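Phosphate ABC transporter, periplasmic phosphate-binding protein (Borrelia burgdorferi, PDB 4N13) binds inorganic phosphate with micromolar affinity and serves as the solute-binding component of an ABC transporter that imports phosphate. Local coordinates at residues L31-D34 with K35-N38; L107-L111 with N112-Q116; T71-E74 with I75-A79; I165-S169 with N170-I174; G251-I254 with V255-G259. All blocks are in the same frame, centred on the assembly; numbering follows the deposited sequence.

In the fold
Each of the five contacts lies where a helix of this two-lobed binding protein begins or ends. Contacts 1 and 5 lie on the same side of the chain's centre, their own centres about 16 Å apart, and touch directly: NH1 of R32 packs on CG1 of I254 at 3.7 Å. The nearest atoms of contacts 4 and 5 are about 9 Å apart, and in contact 4 the N170 side chain lies about 4 Å from that of S139, a probable phosphate ligand. Contact 2 is about 10 Å from contact 4 at the nearest atoms. Contact 3 stands apart, its nearest atoms at least about 19 Å from any other contact, although the E74 side chain is about 8 Å from that of S49, another probable ligand.

Contact 1: residues L31-D34 with K35-N38; sequences LRYD and KINN. Unlike the reference sequence in segment 31-34: D34 (reference Asn).
Y33 and N37, one helical turn apart, lie side by side and point the same way where helix 23-36 comes to an end. The N37 side chain can be followed outward from its CB, which rests 3.5 Å from CZ of Y33 and also approaches CE2 and OH, meeting the ring obliquely. CG lies anti to the backbone N (chi1 -180°), a torsion that lays the amide beside the phenol. At the tip ND2 donates to OH of Y33 over 3.1 Å; the N-H points almost straight at the oxygen (163°), which lies in the amide plane. The other end of the amide, OD1, accepts from the backbone N of N39. Asparagine suits this place because one short, flat group serves a tyrosine hydroxyl and the backbone beyond the helix. The ring plane stands 76° from the amide, so the two groups do not stack.

The Y33 carbonyl oxygen is held by two backbone donors: N of N37 at 2.9 Å, nearly in line with the C=O bond, and N of I36, also at 2.9 Å but from above the carbonyl plane. Such sharing marks the tightening of the last turn. The methyl CG2 of I36 stands 4.1 Å from CE1 of Y33, an apolar touch at about a right angle. D34 (Asn in the reference sequence) brings OD1 to 3.4 Å from CA of N38.

Helix 23-36 links strands 12-18 and 40-45 in a beta-alpha-beta unit. Its Y33 and I36 lean on helix 237-246, through Q241 and F245, while R32 reaches helix 249-257.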
loop_
_atom_site.group_PDB
_atom_site.type_symbol
_atom_site.label_atom_id
_atom_site.label_comp_id
_atom_site.label_asym_id
_atom_site.label_seq_id
_atom_site.Cartn_x
_atom_site.Cartn_y
_atom_site.Cartn_z
ATOM N N LEU A 31 21.667 7.932 -3.271
ATOM C CA LEU A 31 22.956 8.178 -2.642
ATOM C C LEU A 31 23.787 6.905 -2.533
ATOM O O LEU A 31 25.003 6.945 -2.698
ATOM C CB LEU A 31 22.776 8.864 -1.291
ATOM C CG LEU A 31 22.371 10.347 -1.443
ATOM C CD1 LEU A 31 21.804 10.919 -0.170
ATOM C CD2 LEU A 31 23.537 11.195 -1.924
ATOM N N ARG A 32 23.143 5.767 -2.323
ATOM C CA ARG A 32 23.896 4.522 -2.273
ATOM C C ARG A 32 24.332 4.050 -3.649
ATOM O O ARG A 32 25.441 3.521 -3.794
ATOM C CB ARG A 32 23.113 3.485 -1.497
ATOM C CG ARG A 32 23.043 3.936 -0.036
ATOM C CD ARG A 32 22.482 2.925 0.892
ATOM N NE ARG A 32 23.373 1.796 1.050
ATOM C CZ ARG A 32 23.062 0.733 1.770
ATOM N NH1 ARG A 32 21.881 0.678 2.370
ATOM N NH2 ARG A 32 23.919 -0.262 1.879
ATOM N N TYR A 33 23.507 4.265 -4.671
ATOM C CA TYR A 33 23.935 3.904 -6.022
ATOM C C TYR A 33 25.141 4.756 -6.438
ATOM O O TYR A 33 26.026 4.282 -7.169
ATOM C CB TYR A 33 22.777 3.988 -7.044
ATOM C CG TYR A 33 23.245 3.552 -8.419
ATOM C CD1 TYR A 33 23.672 2.251 -8.630
ATOM C CD2 TYR A 33 23.324 4.457 -9.473
ATOM C CE1 TYR A 33 24.171 1.840 -9.864
ATOM C CE2 TYR A 33 23.806 4.070 -10.705
ATOM C CZ TYR A 33 24.243 2.759 -10.890
ATOM O OH TYR A 33 24.753 2.382 -12.106
ATOM N N ASP A 34 25.212 5.992 -5.954
ATOM C CA ASP A 34 26.328 6.863 -6.272
ATOM C C ASP A 34 27.662 6.285 -5.784
ATOM O O ASP A 34 28.695 6.600 -6.369
ATOM C CB ASP A 34 26.103 8.272 -5.716
ATOM C CG ASP A 34 27.247 9.187 -6.033
ATOM O OD1 ASP A 34 27.374 9.593 -7.208
ATOM O OD2 ASP A 34 28.038 9.476 -5.112
ATOM N N LYS A 35 27.642 5.441 -4.743
ATOM C CA LYS A 35 28.860 4.771 -4.279
ATOM C C LYS A 35 29.367 3.769 -5.304
ATOM O O LYS A 35 30.559 3.477 -5.341
ATOM C CB LYS A 35 28.616 4.046 -2.947
ATOM C CG LYS A 35 28.142 4.924 -1.811
ATOM C CD LYS A 35 29.179 5.940 -1.409
ATOM C CE LYS A 35 30.432 5.273 -0.882
ATOM N NZ LYS A 35 31.342 6.294 -0.305
ATOM N N ILE A 36 28.455 3.205 -6.100
ATOM C CA ILE A 36 28.793 2.239 -7.141
ATOM C C ILE A 36 29.151 2.916 -8.464
ATOM O O ILE A 36 30.118 2.548 -9.122
ATOM C CB ILE A 36 27.598 1.288 -7.355
ATOM C CG1 ILE A 36 27.399 0.440 -6.098
ATOM C CG2 ILE A 36 27.809 0.417 -8.591
ATOM C CD1 ILE A 36 26.108 -0.371 -6.067
ATOM N N ASN A 37 28.349 3.900 -8.850
ATOM C CA ASN A 37 28.521 4.556 -10.133
ATOM C C ASN A 37 28.326 6.036 -9.976
ATOM O O ASN A 37 27.203 6.506 -9.935
ATOM C CB ASN A 37 27.511 4.009 -11.135
ATOM C CG ASN A 37 27.642 4.650 -12.510
ATOM O OD1 ASN A 37 28.553 5.434 -12.765
ATOM N ND2 ASN A 37 26.729 4.319 -13.398
ATOM N N ASN A 38 29.409 6.788 -9.893
ATOM C CA ASN A 38 29.299 8.234 -9.714
ATOM C C ASN A 38 29.251 8.991 -11.037
ATOM O O ASN A 38 29.334 10.221 -11.061
ATOM C CB ASN A 38 30.435 8.774 -8.834
ATOM C CG ASN A 38 31.810 8.496 -9.414
ATOM O OD1 ASN A 38 31.962 8.259 -10.611
ATOM N ND2 ASN A 38 32.825 8.518 -8.556
#

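Contact 2: residues L107-L111 with N112-Q116; sequences LAKIL and NGEIQ
I115 packs against K109 and I110 where helix 104-111 stops and the chain folds back on its last turn. In the backbone, N of N112 binds O of A108 at 2.9 Å, continuing the helical pattern, and then the pattern breaks: N of I115 reaches back to O of K109 at 2.9 Å, and N of G113 to O of I110 at 3.2 Å. G113 has positive phi (89°) and closes a Schellman motif; a CB there would be pressed against the preceding carbonyl oxygen, which explains the glycine.

Among the side-chain bonds, OD1 of N112 accepts from N of E114 at 3.0 Å, an Asx turn in which the donor stands well above the plane of the amide carbonyl. ND2 of the same residue donates very straight (178°) to OE2 of E114, meeting the carboxylate from above its plane, and is also held by O of E157. Asparagine thus fixes the turn with both ends of its amide. Q116 adds a bond from NE2 to O of G113, on a lone pair of that carbonyl.

In the apolar group, CG2 of I115 lies 3.8 Å from CG1 of I110, and its CD1 3.7 Å from CB of K109, so the isoleucine packs on the last turn. The extended K109 chain runs past the E114 carboxylate, CG 3.7 Å from OE1. A water joins O of I110 to O of I115 by donating to both.

L111 and A108 face helix 138-151, L107 and I110 touch strand 101-102, and F91 of strand 80-93 meets L107 and L111.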
loop_
_atom_site.group_PDB
_atom_site.type_symbol
_atom_site.label_atom_id
_atom_site.label_comp_id
_atom_site.label_asym_id
_atom_site.label_seq_id
_atom_site.Cartn_x
_atom_site.Cartn_y
_atom_site.Cartn_z
ATOM N N LEU A 107 -15.622 -7.726 3.845
ATOM C CA LEU A 107 -14.846 -6.680 4.472
ATOM C C LEU A 107 -15.269 -5.299 3.937
ATOM O O LEU A 107 -15.456 -4.352 4.711
ATOM C CB LEU A 107 -13.371 -6.954 4.225
ATOM C CG LEU A 107 -12.380 -6.006 4.897
ATOM C CD1 LEU A 107 -12.546 -5.956 6.397
ATOM C CD2 LEU A 107 -10.967 -6.463 4.569
ATOM N N ALA A 108 -15.420 -5.192 2.623
ATOM C CA ALA A 108 -15.859 -3.942 2.019
ATOM C C ALA A 108 -17.241 -3.534 2.512
ATOM O O ALA A 108 -17.505 -2.354 2.699
ATOM C CB ALA A 108 -15.850 -4.057 0.523
ATOM N N LYS A 109 -18.124 -4.500 2.744
ATOM C CA LYS A 109 -19.454 -4.211 3.254
ATOM C C LYS A 109 -19.420 -3.791 4.726
ATOM O O LYS A 109 -20.290 -3.046 5.171
ATOM C CB LYS A 109 -20.355 -5.430 3.048
ATOM C CG LYS A 109 -20.763 -5.642 1.598
ATOM C CD LYS A 109 -21.523 -6.956 1.430
ATOM C CE LYS A 109 -21.993 -7.148 0.011
ATOM N NZ LYS A 109 -22.781 -8.396 -0.125
ATOM N N ILE A 110 -18.432 -4.243 5.506
ATOM C CA ILE A 110 -18.256 -3.685 6.865
ATOM C C ILE A 110 -17.804 -2.226 6.727
ATOM O O ILE A 110 -18.322 -1.316 7.386
ATOM C CB ILE A 110 -17.248 -4.508 7.707
ATOM C CG1 ILE A 110 -17.828 -5.887 8.009
ATOM C CG2 ILE A 110 -16.861 -3.754 8.964
ATOM C CD1 ILE A 110 -16.883 -6.840 8.691
ATOM N N LEU A 111 -16.857 -1.998 5.835
ATOM C CA LEU A 111 -16.289 -0.673 5.670
ATOM C C LEU A 111 -17.286 0.362 5.195
ATOM O O LEU A 111 -17.160 1.526 5.572
ATOM C CB LEU A 111 -15.079 -0.720 4.725
ATOM C CG LEU A 111 -13.901 -1.531 5.230
ATOM C CD1 LEU A 111 -12.850 -1.698 4.156
ATOM C CD2 LEU A 111 -13.313 -0.853 6.412
ATOM N N ASN A 112 -18.230 -0.043 4.343
ATOM C CA ASN A 112 -19.202 0.895 3.813
ATOM C C ASN A 112 -20.517 0.897 4.579
ATOM O O ASN A 112 -21.424 1.638 4.226
ATOM C CB ASN A 112 -19.432 0.687 2.308
ATOM C CG ASN A 112 -20.587 -0.224 1.993
ATOM O OD1 ASN A 112 -20.895 -1.164 2.732
ATOM N ND2 ASN A 112 -21.236 0.043 0.864
ATOM N N GLY A 113 -20.604 0.115 5.650
ATOM C CA GLY A 113 -21.777 0.166 6.500
ATOM C C GLY A 113 -22.926 -0.752 6.131
ATOM O O GLY A 113 -23.949 -0.719 6.816
ATOM N N GLU A 114 -22.795 -1.529 5.060
ATOM C CA GLU A 114 -23.837 -2.502 4.725
ATOM C C GLU A 114 -23.898 -3.655 5.717
ATOM O O GLU A 114 -24.943 -4.290 5.871
ATOM C CB GLU A 114 -23.641 -3.043 3.310
ATOM C CG GLU A 114 -24.000 -2.033 2.251
ATOM C CD GLU A 114 -23.788 -2.550 0.835
ATOM O OE1 GLU A 114 -23.768 -3.784 0.631
ATOM O OE2 GLU A 114 -23.662 -1.705 -0.074
ATOM N N ILE A 115 -22.785 -3.931 6.382
ATOM C CA ILE A 115 -22.743 -4.926 7.459
ATOM C C ILE A 115 -22.358 -4.207 8.740
ATOM O O ILE A 115 -21.301 -3.607 8.796
ATOM C CB ILE A 115 -21.727 -6.065 7.160
ATOM C CG1 ILE A 115 -22.218 -6.908 5.993
ATOM C CG2 ILE A 115 -21.506 -6.920 8.390
ATOM C CD1 ILE A 115 -21.216 -7.964 5.550
ATOM N N GLN A 116 -23.221 -4.248 9.749
ATOM C CA GLN A 116 -22.972 -3.530 11.008
ATOM C C GLN A 116 -23.103 -4.368 12.264
ATOM O O GLN A 116 -22.983 -3.844 13.374
ATOM C CB GLN A 116 -23.857 -2.289 11.124
ATOM C CG GLN A 116 -23.506 -1.265 10.093
ATOM C CD GLN A 116 -24.148 0.068 10.325
ATOM O OE1 GLN A 116 -24.508 0.424 11.464
ATOM N NE2 GLN A 116 -24.283 0.841 9.250
HETATM O O HOH W 1 -19.748 -1.659 9.776
#

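Contact 3: residues T71-E74 with I75-A79; sequences TKEE and IEQGA
The E73 carboxylate and Q77 amide are flat groups on neighbouring turns along one side of this short helix, their planes 46° apart. OE2 of E73 meets CG of Q77 at 3.4 Å, touching the aliphatic part of the chain rather than the amide. The E73 chain bends at chi2 (-91°), which brings its carboxylate over towards Q77. The extended E76 chain lies alongside O of K72, its CD 3.2 Å away.

A third carboxylate, that of E74, turns to the helix start. Its OE1 is met from above the plane by N of T71 at 2.9 Å, while OG1 of T71 accepts from N of E74 at 3.0 Å: a capping box. Threonine suits the N-cap by offering an oxygen to a first-turn N-H, which has no preceding helical carbonyl to bond, and the glutamate accepts from N of T71 in exchange. OE2 of E74 forms a salt bridge with R68.

At the other end O of E74 accepts from N of A79, and G78, with positive phi, completes a Schellman motif. Helix 72-76 thus has capped ends and lies against helix 49-57: E74 touches I53 and F57, and Q77 and A79 also pack on F57, just before strand 80-93 begins.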
loop_
_atom_site.group_PDB
_atom_site.type_symbol
_atom_site.label_atom_id
_atom_site.label_comp_id
_atom_site.label_asym_id
_atom_site.label_seq_id
_atom_site.Cartn_x
_atom_site.Cartn_y
_atom_site.Cartn_z
ATOM N N THR A 71 -3.064 2.437 -16.279
ATOM C CA THR A 71 -4.287 2.321 -17.052
ATOM C C THR A 71 -3.998 1.725 -18.426
ATOM O O THR A 71 -2.851 1.672 -18.866
ATOM C CB THR A 71 -4.933 3.673 -17.269
ATOM O OG1 THR A 71 -4.059 4.454 -18.085
ATOM C CG2 THR A 71 -5.192 4.370 -15.937
ATOM N N LYS A 72 -5.047 1.293 -19.119
ATOM C CA LYS A 72 -4.888 0.832 -20.491
ATOM C C LYS A 72 -4.333 1.936 -21.384
ATOM O O LYS A 72 -3.490 1.666 -22.232
ATOM C CB LYS A 72 -6.220 0.309 -21.048
ATOM C CG LYS A 72 -6.650 -1.000 -20.409
ATOM C CD LYS A 72 -7.922 -1.557 -21.056
ATOM C CE LYS A 72 -9.156 -0.700 -20.807
ATOM N NZ LYS A 72 -9.540 -0.656 -19.370
ATOM N N GLU A 73 -4.780 3.171 -21.191
ATOM C CA GLU A 73 -4.269 4.289 -21.986
ATOM C C GLU A 73 -2.766 4.426 -21.793
ATOM O O GLU A 73 -2.032 4.684 -22.750
ATOM C CB GLU A 73 -4.976 5.608 -21.625
ATOM C CG GLU A 73 -4.474 6.823 -22.453
ATOM C CD GLU A 73 -3.289 7.615 -21.823
ATOM O OE1 GLU A 73 -2.995 7.418 -20.625
ATOM O OE2 GLU A 73 -2.670 8.470 -22.513
ATOM N N GLU A 74 -2.309 4.264 -20.558
ATOM C CA GLU A 74 -0.884 4.399 -20.292
ATOM C C GLU A 74 -0.103 3.280 -20.979
ATOM O O GLU A 74 0.958 3.519 -21.551
ATOM C CB GLU A 74 -0.643 4.460 -18.778
ATOM C CG GLU A 74 -1.140 5.796 -18.221
ATOM C CD GLU A 74 -1.315 5.849 -16.726
ATOM O OE1 GLU A 74 -1.327 4.804 -16.060
ATOM O OE2 GLU A 74 -1.469 6.979 -16.219
ATOM N N ILE A 75 -0.636 2.061 -20.923
ATOM C CA ILE A 75 -0.016 0.946 -21.628
ATOM C C ILE A 75 0.031 1.222 -23.139
ATOM O O ILE A 75 1.032 0.985 -23.801
ATOM C CB ILE A 75 -0.757 -0.386 -21.332
ATOM C CG1 ILE A 75 -0.627 -0.768 -19.851
ATOM C CG2 ILE A 75 -0.242 -1.511 -22.208
ATOM C CD1 ILE A 75 0.784 -0.936 -19.369
ATOM N N GLU A 76 -1.053 1.768 -23.679
ATOM C CA GLU A 76 -1.106 2.057 -25.100
ATOM C C GLU A 76 -0.085 3.114 -25.513
ATOM O O GLU A 76 0.330 3.164 -26.668
ATOM C CB GLU A 76 -2.534 2.458 -25.468
ATOM C CG GLU A 76 -3.496 1.278 -25.333
ATOM C CD GLU A 76 -4.947 1.670 -25.109
ATOM O OE1 GLU A 76 -5.261 2.877 -25.156
ATOM O OE2 GLU A 76 -5.775 0.751 -24.870
ATOM N N GLN A 77 0.283 3.985 -24.583
ATOM C CA GLN A 77 1.305 5.002 -24.822
ATOM C C GLN A 77 2.706 4.464 -24.586
ATOM O O GLN A 77 3.673 5.209 -24.671
ATOM C CB GLN A 77 1.065 6.202 -23.910
ATOM C CG GLN A 77 -0.140 7.036 -24.273
ATOM C CD GLN A 77 0.087 7.900 -25.498
ATOM O OE1 GLN A 77 1.225 8.117 -25.934
ATOM N NE2 GLN A 77 -0.997 8.414 -26.049
ATOM N N GLY A 78 2.826 3.178 -24.288
ATOM C CA GLY A 78 4.130 2.537 -24.214
ATOM C C GLY A 78 4.637 2.274 -22.810
ATOM O O GLY A 78 5.766 1.813 -22.640
ATOM N N ALA A 79 3.829 2.543 -21.788
ATOM C CA ALA A 79 4.311 2.383 -20.416
ATOM C C ALA A 79 4.552 0.921 -20.114
ATOM O O ALA A 79 3.776 0.062 -20.508
ATOM C CB ALA A 79 3.318 2.964 -19.413
#

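Contact 4: residues I165-S169 with N170-I174; sequences IVVKS and NGEVI. With SO4 (sulfate ion), chain C; SO4 (sulfate ion), chain B.
S169 stands at the N-cap of helix 170-179 and its hydroxyl is used twice. As an acceptor, OG takes N of E172 at 3.0 Å; as a donor it binds O3 of sulfate C at 2.8 Å. With chi1 of 63°, OG is placed between its own backbone N and carbonyl carbon, turned to the first helical turn. The carbonyl oxygen of S169 accepts from N of V173 at 3.1 Å, the first regular helical bond. The same sulfate takes N of K168 through O1 at 2.8 Å, so a serine and a backbone amide hold two of its oxygens. Both sulfates probably come from the crystallisation liquor.

The amide of N170 divides its two ends: OD1 accepts from N of G188, while ND2 gives a weak bond to O1 of sulfate B at 3.2 Å. Beside the cap, CG2 of V167 packs 3.5 Å from CG2 of V173, small branched residues suiting this close passage, and the aliphatic CG of E172 lies against V167.

Strand 165-167 running into a serine-capped helix is a strand-to-helix junction of the periplasmic binding protein fold. R133 and S139 also bond to sulfate; N170, about 4 Å from S139 between side chains, probably borders the phosphate site.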
loop_
_atom_site.group_PDB
_atom_site.type_symbol
_atom_site.label_atom_id
_atom_site.label_comp_id
_atom_site.label_asym_id
_atom_site.label_seq_id
_atom_site.Cartn_x
_atom_site.Cartn_y
_atom_site.Cartn_z
ATOM N N ILE A 165 -15.291 5.401 14.085
ATOM C CA ILE A 165 -14.543 6.076 15.155
ATOM C C ILE A 165 -13.219 6.458 14.493
ATOM O O ILE A 165 -12.405 5.577 14.132
ATOM C CB ILE A 165 -14.283 5.100 16.315
ATOM C CG1 ILE A 165 -15.581 4.713 17.031
ATOM C CG2 ILE A 165 -13.247 5.692 17.276
ATOM C CD1 ILE A 165 -15.452 3.470 17.884
ATOM N N VAL A 166 -12.970 7.751 14.315
ATOM C CA VAL A 166 -11.868 8.185 13.476
ATOM C C VAL A 166 -10.626 8.466 14.310
ATOM O O VAL A 166 -10.691 9.214 15.277
ATOM C CB VAL A 166 -12.251 9.442 12.663
ATOM C CG1 VAL A 166 -11.068 9.921 11.813
ATOM C CG2 VAL A 166 -13.488 9.180 11.801
ATOM N N VAL A 167 -9.490 7.883 13.931
ATOM C CA VAL A 167 -8.225 8.131 14.605
ATOM C C VAL A 167 -7.135 8.510 13.599
ATOM O O VAL A 167 -7.284 8.279 12.393
ATOM C CB VAL A 167 -7.785 6.929 15.473
ATOM C CG1 VAL A 167 -8.857 6.594 16.498
ATOM C CG2 VAL A 167 -7.468 5.717 14.605
ATOM N N LYS A 168 -6.038 9.079 14.087
ATOM C CA LYS A 168 -5.111 9.803 13.219
ATOM C C LYS A 168 -3.727 9.175 13.057
ATOM O O LYS A 168 -2.801 9.812 12.571
ATOM C CB LYS A 168 -4.969 11.245 13.713
ATOM C CG LYS A 168 -6.263 12.045 13.544
ATOM C CD LYS A 168 -6.101 13.524 13.800
ATOM C CE LYS A 168 -6.577 13.907 15.182
ATOM N NZ LYS A 168 -6.848 15.374 15.298
ATOM N N SER A 169 -3.598 7.917 13.447
ATOM C CA SER A 169 -2.339 7.213 13.293
ATOM C C SER A 169 -2.529 5.703 13.392
ATOM O O SER A 169 -3.532 5.224 13.948
ATOM C CB SER A 169 -1.343 7.624 14.382
ATOM O OG SER A 169 -1.845 7.247 15.659
ATOM N N ASN A 170 -1.552 4.958 12.892
ATOM C CA ASN A 170 -1.534 3.512 13.056
ATOM C C ASN A 170 -1.519 3.104 14.519
ATOM O O ASN A 170 -2.261 2.211 14.917
ATOM C CB ASN A 170 -0.323 2.899 12.341
ATOM C CG ASN A 170 -0.492 2.903 10.837
ATOM O OD1 ASN A 170 -1.268 2.121 10.295
ATOM N ND2 ASN A 170 0.208 3.797 10.158
ATOM N N GLY A 171 -0.672 3.744 15.320
ATOM C CA GLY A 171 -0.587 3.400 16.728
ATOM C C GLY A 171 -1.903 3.612 17.452
ATOM O O GLY A 171 -2.303 2.818 18.317
ATOM N N GLU A 172 -2.616 4.668 17.087
ATOM C CA GLU A 172 -3.920 4.897 17.692
ATOM C C GLU A 172 -4.990 3.904 17.233
ATOM O O GLU A 172 -5.903 3.611 18.004
ATOM C CB GLU A 172 -4.411 6.335 17.494
ATOM C CG GLU A 172 -5.699 6.668 18.234
ATOM C CD GLU A 172 -5.735 6.249 19.690
ATOM O OE1 GLU A 172 -4.682 6.167 20.360
ATOM O OE2 GLU A 172 -6.864 6.006 20.164
ATOM N N VAL A 173 -4.915 3.383 16.011
ATOM C CA VAL A 173 -5.830 2.293 15.656
ATOM C C VAL A 173 -5.644 1.122 16.620
ATOM O O VAL A 173 -6.613 0.541 17.098
ATOM C CB VAL A 173 -5.665 1.803 14.193
ATOM C CG1 VAL A 173 -6.628 0.635 13.935
ATOM C CG2 VAL A 173 -5.916 2.897 13.199
ATOM N N ILE A 174 -4.399 0.763 16.901
ATOM C CA ILE A 174 -4.112 -0.328 17.814
ATOM C C ILE A 174 -4.672 -0.028 19.204
ATOM O O ILE A 174 -5.345 -0.868 19.798
ATOM C CB ILE A 174 -2.591 -0.602 17.848
ATOM C CG1 ILE A 174 -2.137 -1.196 16.521
ATOM C CG2 ILE A 174 -2.234 -1.529 18.978
ATOM C CD1 ILE A 174 -0.616 -1.209 16.348
HETATM S S SO4 C . -4.356 10.084 17.184
HETATM O O1 SO4 C . -5.753 9.721 16.843
HETATM O O2 SO4 C . -4.041 9.629 18.517
HETATM O O3 SO4 C . -3.396 9.448 16.280
HETATM O O4 SO4 C . -4.220 11.560 17.143
HETATM S S SO4 B . -0.574 7.066 7.300
HETATM O O1 SO4 B . -0.962 5.830 7.975
HETATM O O2 SO4 B . 0.875 7.038 7.211
HETATM O O3 SO4 B . -1.162 7.044 5.977
HETATM O O4 SO4 B . -1.056 8.159 8.115
#

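Contact 5: residues G251-I254 with V255-G259; sequences GQDI and VEEQG
Q252 and V255 lie side by side and point the same way near the end of helix 249-257, which closes in a Schellman motif with G259, of positive phi, as its C' residue. Between this pair NE2 of Q252 is 4.0 Å from CG2 of V255, the valine methyl flanking an amide that is bonded at both ends: OE1 by N of I263, NE2 by O of F84 and O of M246. A glutamine is apt here, since a buried amide links three separate pieces of backbone.

I254 and Q258 make a second such pair, on the side facing helix 23-36. CG2 of I254 touches NE2 of Q258 at 4.0 Å, and that NE2 donates to O of P24; I254 itself rests on E28.

D253 and E257 lie on the exposed side. CB of D253 lies 3.5 Å from OE2 of E257, whose chain, with CG placed anti to its own carbonyl carbon (chi1 -71°), runs back across O of D253. The two carboxylates would probably repel each other mildly. In the backbone, N of E257 binds O of D253 at 2.8 Å, whereas N of Q258 reaches O of I254 only weakly, at 3.2 Å.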
loop_
_atom_site.group_PDB
_atom_site.type_symbol
_atom_site.label_atom_id
_atom_site.label_comp_id
_atom_site.label_asym_id
_atom_site.label_seq_id
_atom_site.Cartn_x
_atom_site.Cartn_y
_atom_site.Cartn_z
ATOM N N GLY A 251 19.142 -2.561 -2.808
ATOM C CA GLY A 251 17.941 -1.759 -3.047
ATOM C C GLY A 251 16.779 -2.230 -2.189
ATOM O O GLY A 251 16.051 -1.436 -1.600
ATOM N N GLN A 252 16.606 -3.547 -2.111
ATOM C CA GLN A 252 15.484 -4.108 -1.387
ATOM C C GLN A 252 15.695 -4.003 0.119
ATOM O O GLN A 252 14.738 -3.850 0.876
ATOM C CB GLN A 252 15.229 -5.534 -1.865
ATOM C CG GLN A 252 14.792 -5.512 -3.304
ATOM C CD GLN A 252 13.440 -4.819 -3.432
ATOM O OE1 GLN A 252 12.483 -5.195 -2.755
ATOM N NE2 GLN A 252 13.356 -3.801 -4.280
ATOM N N ASP A 253 16.949 -4.054 0.562
ATOM C CA ASP A 253 17.223 -3.793 1.980
ATOM C C ASP A 253 16.810 -2.363 2.339
ATOM O O ASP A 253 16.271 -2.130 3.415
ATOM C CB ASP A 253 18.697 -3.987 2.310
ATOM C CG ASP A 253 19.128 -5.458 2.312
ATOM O OD1 ASP A 253 18.262 -6.350 2.313
ATOM O OD2 ASP A 253 20.353 -5.721 2.326
ATOM N N ILE A 254 17.080 -1.406 1.443
ATOM C CA ILE A 254 16.667 -0.029 1.685
ATOM C C ILE A 254 15.146 0.057 1.828
ATOM O O ILE A 254 14.643 0.714 2.733
ATOM C CB ILE A 254 17.155 0.885 0.565
ATOM C CG1 ILE A 254 18.684 0.940 0.554
ATOM C CG2 ILE A 254 16.562 2.284 0.719
ATOM C CD1 ILE A 254 19.280 1.504 -0.720
ATOM N N VAL A 255 14.419 -0.602 0.926
ATOM C CA VAL A 255 12.953 -0.625 0.984
ATOM C C VAL A 255 12.484 -1.088 2.362
ATOM O O VAL A 255 11.622 -0.474 2.986
ATOM C CB VAL A 255 12.393 -1.583 -0.098
ATOM C CG1 VAL A 255 10.927 -1.872 0.089
ATOM C CG2 VAL A 255 12.618 -0.993 -1.497
ATOM N N GLU A 256 13.058 -2.178 2.849
ATOM C CA GLU A 256 12.600 -2.740 4.122
ATOM C C GLU A 256 13.076 -1.945 5.333
ATOM O O GLU A 256 12.342 -1.829 6.317
ATOM C CB GLU A 256 12.972 -4.225 4.201
ATOM C CG GLU A 256 12.277 -4.981 3.067
ATOM C CD GLU A 256 12.102 -6.451 3.315
ATOM O OE1 GLU A 256 12.845 -7.016 4.147
ATOM O OE2 GLU A 256 11.222 -7.062 2.660
ATOM N N GLU A 257 14.264 -1.366 5.255
ATOM C CA GLU A 257 14.748 -0.503 6.333
ATOM C C GLU A 257 13.869 0.727 6.501
ATOM O O GLU A 257 13.853 1.344 7.557
ATOM C CB GLU A 257 16.184 -0.061 6.040
ATOM C CG GLU A 257 17.180 -1.185 6.172
ATOM C CD GLU A 257 18.475 -1.001 5.370
ATOM O OE1 GLU A 257 18.811 0.122 4.927
ATOM O OE2 GLU A 257 19.183 -2.019 5.183
ATOM N N GLN A 258 13.117 1.070 5.470
ATOM C CA GLN A 258 12.233 2.224 5.519
ATOM C C GLN A 258 10.781 1.850 5.646
ATOM O O GLN A 258 9.899 2.677 5.435
ATOM C CB GLN A 258 12.496 3.107 4.320
ATOM C CG GLN A 258 13.869 3.679 4.474
ATOM C CD GLN A 258 14.068 4.965 3.791
ATOM O OE1 GLN A 258 13.196 5.818 3.804
ATOM N NE2 GLN A 258 15.220 5.129 3.159
ATOM N N GLY A 259 10.528 0.612 6.052
ATOM C CA GLY A 259 9.202 0.238 6.495
ATOM C C GLY A 259 8.283 -0.375 5.471
ATOM O O GLY A 259 7.132 -0.662 5.790
#